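Trichothecene 3-O-acetyltransferase TRI101 (Fusarium sporotrichioides, PDB 2ZBA) catalyses transfer of an acetyl group from acetyl-CoA to the 3-hydroxyl of trichothecenes, a step in the biosynthesis of mycotoxins such as T-2 toxin. Local coordinates at residues V125-T130 with V145-L150; P206-Y211 with R354-A359; F241-P246 with D428-A433. All blocks are in the same frame, centred on the assembly; numbering follows the deposited sequence.

Contact 1. Residues V125-T130 with V145-L150; sequences VAPRKT and VLLLQL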
loop_
_atom_site.group_PDB
_atom_site.type_symbol
_atom_site.label_atom_id
_atom_site.label_comp_id
_atom_site.label_asym_id
_atom_site.label_seq_id
_atom_site.Cartn_x
_atom_site.Cartn_y
_atom_site.Cartn_z
ATOM N N VAL A 125 16.360 -7.082 0.745
ATOM C CA VAL A 125 15.289 -8.063 0.976
ATOM C C VAL A 125 14.281 -8.330 -0.148
ATOM O O VAL A 125 13.560 -9.336 -0.102
ATOM C CB VAL A 125 14.537 -7.813 2.334
ATOM C CG1 VAL A 125 15.493 -7.997 3.523
ATOM C CG2 VAL A 125 13.849 -6.427 2.359
ATOM N N ALA A 126 14.249 -7.474 -1.164
ATOM C CA ALA A 126 13.227 -7.545 -2.221
ATOM C C ALA A 126 13.805 -7.932 -3.599
ATOM O O ALA A 126 14.947 -7.573 -3.917
ATOM C CB ALA A 126 12.488 -6.225 -2.312
ATOM N N PRO A 127 13.018 -8.668 -4.415
ATOM C CA PRO A 127 13.538 -9.139 -5.709
ATOM C C PRO A 127 13.632 -8.052 -6.778
ATOM O O PRO A 127 14.414 -8.192 -7.725
ATOM C CB PRO A 127 12.538 -10.228 -6.118
ATOM C CG PRO A 127 11.245 -9.809 -5.468
ATOM C CD PRO A 127 11.635 -9.126 -4.170
ATOM N N ARG A 128 12.843 -6.987 -6.619
ATOM C CA ARG A 128 12.898 -5.816 -7.493
ATOM C C ARG A 128 12.602 -4.566 -6.688
ATOM O O ARG A 128 11.921 -4.635 -5.671
ATOM C CB ARG A 128 11.789 -5.884 -8.523
ATOM C CG ARG A 128 12.035 -6.694 -9.723
ATOM C CD ARG A 128 10.886 -6.384 -10.621
ATOM N NE ARG A 128 11.053 -5.072 -11.236
ATOM C CZ ARG A 128 11.155 -4.882 -12.548
ATOM N NH1 ARG A 128 11.310 -3.658 -13.037
ATOM N NH2 ARG A 128 11.098 -5.921 -13.374
ATOM N N LYS A 129 13.038 -3.419 -7.200
ATOM C CA LYS A 129 12.828 -2.132 -6.533
ATOM C C LYS A 129 11.385 -1.610 -6.632
ATOM O O LYS A 129 10.627 -1.977 -7.539
ATOM C CB LYS A 129 13.807 -1.106 -7.083
ATOM C CG LYS A 129 15.238 -1.282 -6.622
ATOM C CD LYS A 129 16.197 -0.366 -7.420
ATOM C CE LYS A 129 15.846 1.109 -7.282
ATOM N NZ LYS A 129 16.042 1.592 -5.879
ATOM N N THR A 130 11.010 -0.753 -5.686
ATOM C CA THR A 130 9.695 -0.121 -5.684
ATOM C C THR A 130 9.505 0.776 -6.918
ATOM O O THR A 130 8.484 0.705 -7.597
ATOM C CB THR A 130 9.458 0.696 -4.378
ATOM O OG1 THR A 130 9.547 -0.179 -3.244
ATOM C CG2 THR A 130 8.069 1.364 -4.386
ATOM N N VAL A 145 3.975 -9.816 -12.869
ATOM C CA VAL A 145 2.821 -9.449 -12.038
ATOM C C VAL A 145 3.176 -9.619 -10.540
ATOM O O VAL A 145 2.854 -8.766 -9.699
ATOM C CB VAL A 145 1.594 -10.305 -12.466
ATOM C CG1 VAL A 145 0.445 -10.267 -11.440
ATOM C CG2 VAL A 145 1.104 -9.874 -13.835
ATOM N N LEU A 146 3.885 -10.708 -10.237
ATOM C CA LEU A 146 4.194 -11.078 -8.863
ATOM C C LEU A 146 5.595 -11.681 -8.811
ATOM O O LEU A 146 5.946 -12.518 -9.641
ATOM C CB LEU A 146 3.133 -12.070 -8.357
ATOM C CG LEU A 146 2.931 -12.298 -6.849
ATOM C CD1 LEU A 146 2.254 -11.107 -6.162
ATOM C CD2 LEU A 146 2.100 -13.575 -6.606
ATOM N N LEU A 147 6.409 -11.225 -7.863
ATOM C CA LEU A 147 7.743 -11.799 -7.624
ATOM C C LEU A 147 7.884 -12.070 -6.134
ATOM O O LEU A 147 7.326 -11.344 -5.306
ATOM C CB LEU A 147 8.874 -10.846 -8.059
ATOM C CG LEU A 147 9.162 -10.411 -9.505
ATOM C CD1 LEU A 147 8.388 -9.153 -9.849
ATOM C CD2 LEU A 147 10.651 -10.113 -9.637
ATOM N N LEU A 148 8.652 -13.094 -5.786
ATOM C CA LEU A 148 8.866 -13.421 -4.377
ATOM C C LEU A 148 10.352 -13.522 -4.086
ATOM O O LEU A 148 11.132 -13.994 -4.918
ATOM C CB LEU A 148 8.143 -14.728 -3.999
ATOM C CG LEU A 148 6.605 -14.721 -4.016
ATOM C CD1 LEU A 148 6.052 -15.063 -5.400
ATOM C CD2 LEU A 148 6.004 -15.653 -2.983
ATOM N N GLN A 149 10.748 -13.037 -2.917
ATOM C CA GLN A 149 12.074 -13.328 -2.418
ATOM C C GLN A 149 12.007 -13.979 -1.054
ATOM O O GLN A 149 11.388 -13.449 -0.137
ATOM C CB GLN A 149 12.919 -12.069 -2.352
ATOM C CG GLN A 149 14.335 -12.336 -1.954
ATOM C CD GLN A 149 15.255 -11.395 -2.634
ATOM O OE1 GLN A 149 15.120 -11.167 -3.845
ATOM N NE2 GLN A 149 16.182 -10.812 -1.884
ATOM N N LEU A 150 12.665 -15.126 -0.937
ATOM C CA LEU A 150 12.797 -15.831 0.313
ATOM C C LEU A 150 14.216 -15.609 0.787
ATOM O O LEU A 150 15.172 -16.041 0.144
ATOM C CB LEU A 150 12.506 -17.310 0.086
ATOM C CG LEU A 150 12.036 -18.214 1.225
ATOM C CD1 LEU A 150 10.801 -17.653 1.958
ATOM C CD2 LEU A 150 11.768 -19.610 0.657
HETATM O O HOH W 1 17.275 -8.213 -3.025
#
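The carboxamide of Gln149 turns one face to the backbone of Val125 and Ala126, and beside it the ring of Pro127 is laid against the strand. On that amide face lie Val125 O and Ala126 C, the latter 3.5 Å from Gln149 OE1. Because Val125 O sits above the plane, its 3.5 Å approach to Gln149 NE2 has too poor an angle for a hydrogen bond. OE1 reaches 3.2 Å from Pro127 CA and packs there, since a proline nitrogen has no proton to offer. Gln149 starts out with CG anti to its backbone N (chi1 -175°), and the bend at chi2 turns the amide over the Val125-Ala126 backbone; its side chain and that of Pro127 run antiparallel past one another. A water links the two segments, accepting from Gln149 NE2 at 3.0 Å and hydrogen-bonded to Ala126 O; NE2 also bonds to Asn151 OD1.

The ring of Pro127, compact and rigid, fits between two strand side chains. Its CG touches Leu147 CB at 3.7 Å, while its CD meets Gln149 CB at the same distance. Farther along, the aliphatic part of Arg128 lies across the methyls of Leu147, with CG 3.7 Å from CD2, and its guanidinium continues to Pro142 O through NH2.

The loop that follows helix 122-125 thus covers one face of strand 146-153. Asn151 and Thr160 hold Val125 O, and Asn162 of the adjacent strand 156-164 takes Arg128 O. Leu148 faces the other way, toward Leu93 of strand 92-97, and Leu147 also touches Tyr29 of strand 29-37.

Contact 2. Residues P206-Y211 with R354-A359; sequences PLLENY and RTQALA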
loop_
_atom_site.group_PDB
_atom_site.type_symbol
_atom_site.label_atom_id
_atom_site.label_comp_id
_atom_site.label_asym_id
_atom_site.label_seq_id
_atom_site.Cartn_x
_atom_site.Cartn_y
_atom_site.Cartn_z
ATOM N N PRO A 206 -18.408 -0.017 -13.518
ATOM C CA PRO A 206 -19.283 0.305 -14.651
ATOM C C PRO A 206 -19.052 1.712 -15.183
ATOM O O PRO A 206 -18.921 2.668 -14.408
ATOM C CB PRO A 206 -20.697 0.167 -14.049
ATOM C CG PRO A 206 -20.531 -0.767 -12.904
ATOM C CD PRO A 206 -19.190 -0.364 -12.318
ATOM N N LEU A 207 -18.977 1.844 -16.504
ATOM C CA LEU A 207 -18.747 3.155 -17.113
ATOM C C LEU A 207 -20.039 3.974 -17.085
ATOM O O LEU A 207 -21.141 3.408 -17.096
ATOM C CB LEU A 207 -18.202 3.007 -18.540
ATOM C CG LEU A 207 -16.697 3.090 -18.853
ATOM C CD1 LEU A 207 -15.734 2.783 -17.679
ATOM C CD2 LEU A 207 -16.400 2.250 -20.077
ATOM N N LEU A 208 -19.897 5.299 -17.021
ATOM C CA LEU A 208 -21.048 6.212 -17.006
ATOM C C LEU A 208 -21.582 6.446 -18.416
ATOM O O LEU A 208 -20.797 6.733 -19.331
ATOM C CB LEU A 208 -20.659 7.551 -16.364
ATOM C CG LEU A 208 -20.211 7.480 -14.897
ATOM C CD1 LEU A 208 -19.735 8.836 -14.428
ATOM C CD2 LEU A 208 -21.329 6.965 -13.998
ATOM N N GLU A 209 -22.902 6.335 -18.586
ATOM C CA GLU A 209 -23.526 6.377 -19.936
ATOM C C GLU A 209 -23.280 7.687 -20.680
ATOM O O GLU A 209 -22.896 7.674 -21.851
ATOM C CB GLU A 209 -25.022 6.053 -19.889
ATOM N N ASN A 210 -23.492 8.810 -19.999
ATOM C CA ASN A 210 -23.109 10.110 -20.514
ATOM C C ASN A 210 -22.269 10.774 -19.450
ATOM O O ASN A 210 -22.651 10.812 -18.254
ATOM C CB ASN A 210 -24.334 10.978 -20.829
ATOM N N TYR A 211 -21.114 11.275 -19.876
ATOM C CA TYR A 211 -20.131 11.853 -18.963
ATOM C C TYR A 211 -19.178 12.796 -19.692
ATOM O O TYR A 211 -18.629 12.456 -20.757
ATOM C CB TYR A 211 -19.327 10.756 -18.244
ATOM C CG TYR A 211 -18.233 11.331 -17.371
ATOM C CD1 TYR A 211 -18.543 11.980 -16.169
ATOM C CD2 TYR A 211 -16.889 11.285 -17.779
ATOM C CE1 TYR A 211 -17.530 12.548 -15.362
ATOM C CE2 TYR A 211 -15.873 11.860 -16.983
ATOM C CZ TYR A 211 -16.211 12.474 -15.771
ATOM O OH TYR A 211 -15.232 13.043 -14.987
ATOM N N ARG A 354 -17.201 9.302 -8.017
ATOM C CA ARG A 354 -15.859 9.800 -8.300
ATOM C C ARG A 354 -15.006 8.728 -9.015
ATOM O O ARG A 354 -14.207 9.051 -9.897
ATOM C CB ARG A 354 -15.185 10.256 -6.995
ATOM C CG ARG A 354 -15.795 11.546 -6.349
ATOM C CD ARG A 354 -15.112 11.899 -5.021
ATOM N NE ARG A 354 -13.662 11.971 -5.206
ATOM C CZ ARG A 354 -12.777 11.148 -4.647
ATOM N NH1 ARG A 354 -13.166 10.184 -3.802
ATOM N NH2 ARG A 354 -11.487 11.279 -4.951
ATOM N N THR A 355 -15.183 7.463 -8.626
ATOM C CA THR A 355 -14.385 6.345 -9.149
ATOM C C THR A 355 -14.828 5.992 -10.564
ATOM O O THR A 355 -13.997 5.804 -11.465
ATOM C CB THR A 355 -14.458 5.111 -8.206
ATOM O OG1 THR A 355 -13.881 5.446 -6.934
ATOM C CG2 THR A 355 -13.681 3.911 -8.762
ATOM N N GLN A 356 -16.143 5.922 -10.754
ATOM C CA GLN A 356 -16.734 5.686 -12.076
ATOM C C GLN A 356 -16.446 6.852 -13.007
ATOM O O GLN A 356 -16.254 6.638 -14.196
ATOM C CB GLN A 356 -18.253 5.467 -11.987
ATOM C CG GLN A 356 -18.652 4.177 -11.234
ATOM C CD GLN A 356 -20.139 3.903 -11.321
ATOM O OE1 GLN A 356 -20.657 3.436 -12.362
ATOM N NE2 GLN A 356 -20.850 4.213 -10.235
ATOM N N ALA A 357 -16.435 8.081 -12.476
ATOM C CA ALA A 357 -16.075 9.243 -13.327
ATOM C C ALA A 357 -14.623 9.112 -13.815
ATOM O O ALA A 357 -14.330 9.353 -14.977
ATOM C CB ALA A 357 -16.271 10.536 -12.596
ATOM N N LEU A 358 -13.722 8.723 -12.912
ATOM C CA LEU A 358 -12.318 8.498 -13.252
ATOM C C LEU A 358 -12.185 7.433 -14.313
ATOM O O LEU A 358 -11.469 7.641 -15.305
ATOM C CB LEU A 358 -11.488 8.125 -12.008
ATOM C CG LEU A 358 -9.964 7.873 -12.166
ATOM C CD1 LEU A 358 -9.195 9.132 -12.649
ATOM C CD2 LEU A 358 -9.356 7.364 -10.852
ATOM N N ALA A 359 -12.887 6.313 -14.126
ATOM C CA ALA A 359 -12.796 5.172 -15.035
ATOM C C ALA A 359 -13.331 5.554 -16.416
ATOM O O ALA A 359 -12.717 5.230 -17.436
ATOM C CB ALA A 359 -13.560 3.965 -14.467
#
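Leu208 lies against Gln356 and Ala357 where the irregular segment 206-211 passes across the flank of helical residues 354-359, the backbones coming nearest at Leu207 and Gln356, whose CA atoms are 6.0 Å apart. The side-chain contacts gather on Gln356, Ala357 and Ala359. Pro206 and Gln356 cross obliquely: the long glutamine, extended beyond CG, brings its CG to 3.5 Å from Pro206 O. A flexible residue suits this place, since its methylenes pack while the residue stays at the partly exposed margin.

Leu208 is the main hydrophobic link. Its CG stands anti to the carbonyl carbon (chi1 -62°), and this sends the two methyls to the helix: CD1 comes to 3.8 Å from Ala357 CA, and CD2 to 4.0 Å from Gln356 CB, whose side chain it crosses at about a right angle. Alanine at 357 lets the leucine methyl come down onto the helix backbone itself. Leu207, although its CB is directed away from the helix, curls its end back, so that CD1 lies 3.9 Å from Ala359 C.

Tyr211 closes the other end. Ala357 CA sits over one face of its ring, 4.0 Å above the plane and offset toward the rim, while Ala357 CB is 3.6 Å from Tyr211 CE1. The small methyl allows the broad ring to lie close, and the hydroxyl is hydrogen-bonded to Glu216 OE2.

Thr360 joins the same arrangement one turn on: its OG1 is hydrogen-bonded to Gln356 O and Leu208 N, tying the loop to helix 348-363. The connection between helix 191-197 and strand 237-244 thus lies on one flank of a helix whose Arg354 side packs on strand 318-326.

Contact 3. Residues F241-P246 with D428-A433; sequences FFSFTP and DGEFTA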
loop_
_atom_site.group_PDB
_atom_site.type_symbol
_atom_site.label_atom_id
_atom_site.label_comp_id
_atom_site.label_asym_id
_atom_site.label_seq_id
_atom_site.Cartn_x
_atom_site.Cartn_y
_atom_site.Cartn_z
ATOM N N PHE A 241 9.739 4.178 10.722
ATOM C CA PHE A 241 8.590 3.602 11.417
ATOM C C PHE A 241 8.292 4.321 12.747
ATOM O O PHE A 241 9.210 4.699 13.487
ATOM C CB PHE A 241 8.789 2.107 11.730
ATOM C CG PHE A 241 8.713 1.196 10.554
ATOM C CD1 PHE A 241 7.883 1.465 9.468
ATOM C CD2 PHE A 241 9.459 0.010 10.555
ATOM C CE1 PHE A 241 7.817 0.595 8.385
ATOM C CE2 PHE A 241 9.411 -0.860 9.483
ATOM C CZ PHE A 241 8.577 -0.570 8.386
ATOM N N PHE A 242 7.000 4.500 13.039
ATOM C CA PHE A 242 6.522 4.973 14.352
ATOM C C PHE A 242 5.421 4.024 14.818
ATOM O O PHE A 242 4.604 3.579 14.012
ATOM C CB PHE A 242 5.958 6.411 14.304
ATOM C CG PHE A 242 6.981 7.482 14.035
ATOM C CD1 PHE A 242 7.571 8.175 15.072
ATOM C CD2 PHE A 242 7.308 7.842 12.724
ATOM C CE1 PHE A 242 8.506 9.192 14.816
ATOM C CE2 PHE A 242 8.221 8.836 12.463
ATOM C CZ PHE A 242 8.840 9.510 13.502
ATOM N N SER A 243 5.410 3.685 16.105
ATOM C CA SER A 243 4.426 2.731 16.615
ATOM C C SER A 243 3.443 3.385 17.583
ATOM O O SER A 243 3.799 4.328 18.305
ATOM C CB SER A 243 5.123 1.547 17.299
ATOM O OG SER A 243 5.768 1.977 18.489
ATOM N N PHE A 244 2.212 2.863 17.591
ATOM C CA PHE A 244 1.102 3.397 18.410
ATOM C C PHE A 244 0.448 2.229 19.122
ATOM O O PHE A 244 -0.063 1.325 18.487
ATOM C CB PHE A 244 0.048 4.138 17.557
ATOM C CG PHE A 244 0.599 5.283 16.761
ATOM C CD1 PHE A 244 0.510 6.593 17.239
ATOM C CD2 PHE A 244 1.226 5.064 15.536
ATOM C CE1 PHE A 244 1.044 7.663 16.496
ATOM C CE2 PHE A 244 1.760 6.137 14.796
ATOM C CZ PHE A 244 1.661 7.425 15.275
ATOM N N THR A 245 0.504 2.234 20.447
ATOM C CA THR A 245 -0.081 1.164 21.245
ATOM C C THR A 245 -1.607 1.195 21.135
ATOM O O THR A 245 -2.184 2.257 20.906
ATOM C CB THR A 245 0.302 1.296 22.749
ATOM O OG1 THR A 245 -0.028 2.611 23.188
ATOM C CG2 THR A 245 1.797 1.062 22.964
ATOM N N PRO A 246 -2.257 0.036 21.303
ATOM C CA PRO A 246 -3.711 0.002 21.345
ATOM C C PRO A 246 -4.268 1.067 22.283
ATOM O O PRO A 246 -5.283 1.676 21.981
ATOM C CB PRO A 246 -4.012 -1.395 21.888
ATOM C CG PRO A 246 -2.864 -2.204 21.490
ATOM C CD PRO A 246 -1.668 -1.308 21.456
ATOM N N ASP A 428 -2.624 -7.717 18.069
ATOM C CA ASP A 428 -2.844 -7.113 19.392
ATOM C C ASP A 428 -3.453 -5.704 19.327
ATOM O O ASP A 428 -3.874 -5.165 20.348
ATOM C CB ASP A 428 -1.567 -7.146 20.271
ATOM C CG ASP A 428 -0.429 -6.252 19.750
ATOM O OD1 ASP A 428 -0.650 -5.385 18.876
ATOM O OD2 ASP A 428 0.724 -6.417 20.240
ATOM N N GLY A 429 -3.495 -5.134 18.124
ATOM C CA GLY A 429 -4.121 -3.836 17.862
ATOM C C GLY A 429 -3.124 -2.720 17.645
ATOM O O GLY A 429 -3.505 -1.577 17.417
ATOM N N GLU A 430 -1.835 -3.041 17.730
ATOM C CA GLU A 430 -0.801 -2.038 17.533
ATOM C C GLU A 430 -0.798 -1.604 16.079
ATOM O O GLU A 430 -0.962 -2.434 15.177
ATOM C CB GLU A 430 0.586 -2.587 17.919
ATOM C CG GLU A 430 1.744 -1.616 17.656
ATOM C CD GLU A 430 3.104 -2.314 17.568
ATOM O OE1 GLU A 430 3.285 -3.236 16.732
ATOM O OE2 GLU A 430 4.005 -1.926 18.342
ATOM N N PHE A 431 -0.617 -0.302 15.885
ATOM C CA PHE A 431 -0.473 0.313 14.574
ATOM C C PHE A 431 0.960 0.733 14.421
ATOM O O PHE A 431 1.605 1.121 15.385
ATOM C CB PHE A 431 -1.344 1.572 14.436
ATOM C CG PHE A 431 -2.682 1.335 13.810
ATOM C CD1 PHE A 431 -3.568 0.425 14.353
ATOM C CD2 PHE A 431 -3.069 2.060 12.676
ATOM C CE1 PHE A 431 -4.813 0.223 13.790
ATOM C CE2 PHE A 431 -4.305 1.867 12.093
ATOM C CZ PHE A 431 -5.191 0.946 12.646
ATOM N N THR A 432 1.453 0.660 13.195
ATOM C CA THR A 432 2.739 1.272 12.869
ATOM C C THR A 432 2.555 2.076 11.598
ATOM O O THR A 432 1.911 1.615 10.659
ATOM C CB THR A 432 3.835 0.198 12.703
ATOM O OG1 THR A 432 4.058 -0.426 13.971
ATOM C CG2 THR A 432 5.145 0.803 12.200
ATOM N N ALA A 433 3.096 3.285 11.599
ATOM C CA ALA A 433 3.058 4.161 10.449
ATOM C C ALA A 433 4.460 4.262 9.874
ATOM O O ALA A 433 5.425 4.525 10.599
ATOM C CB ALA A 433 2.551 5.554 10.838
#
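Phe242 and Ala433 form one hydrogen-bonded antiparallel pair and Phe244 and Phe431 the next, each held by two backbone bonds. Phe242 N to Ala433 O and Ala433 N to Phe242 O both measure 2.9 Å, while the Phe431 N to Phe244 O bond, at 3.1 Å, is the straightest, with 167° at the hydrogen. Between them Ser243 and Thr432 make the non-hydrogen-bonded pair, their CA atoms 4.4 Å apart. Close CA-H...O contacts, such as Thr432 CA to Phe242 O at 3.2 Å, accompany the bonds.

One face carries Phe242, Phe244, Phe431 and Ala433. The edge of the Phe244 ring meets Phe431 O in plane, and its CE2 touches Ala433 CB at 4.1 Å, where a small residue suits the wide ring. On the other face, Thr432 has CG2 anti to its backbone N, which puts that methyl 3.9 Å from Phe241 CB. Just before the strand, Glu430, with CG also anti to N (chi1 176°), has CB and CG close to Phe244 O, CG at 3.6 Å, and its OE2 approaches Ser243 CB.

Farther out, the ends are shaped by turns. Asp428 OD1 accepts from Glu430 N in an Asx turn, and Gly429 takes a positive phi (106°) at which a side chain would jam against the preceding carbonyl. Pro246 rests on this turn, in the first turn of helix 246-257, which Thr245 N-caps through Ala248 N. Phe242 meets Trp451 and Tyr457 edge-to-face, while Phe431 packs on Leu273 of helix 269-285.

Here strands 237-244 and 431-438 are neighbours in the mixed sheet of a BAHD acyltransferase, its aromatic face covered by helices, with Phe431 close to the CoA-binding residue Thr269.

In the fold
The three contacts are well separated and none touches another: centres of contacts 1 and 3 are 25 Å apart, those of 1 and 2 34 Å, and those of 2 and 3 37 Å, the last pair on opposite sides of the chain's centre. Contact 1 closes within the N-terminal domain before the others open, whereas contacts 2 and 3 alternate along the chain. The side chain of Phe431 in contact 3 is about 6 Å from coenzyme A, and those of Arg128 in contact 1 and Ala433 in contact 3 are each about 13 Å from the bound T-2 toxin. The Tyr211 side chain of contact 2 is about 12 Å from a bound calcium ion.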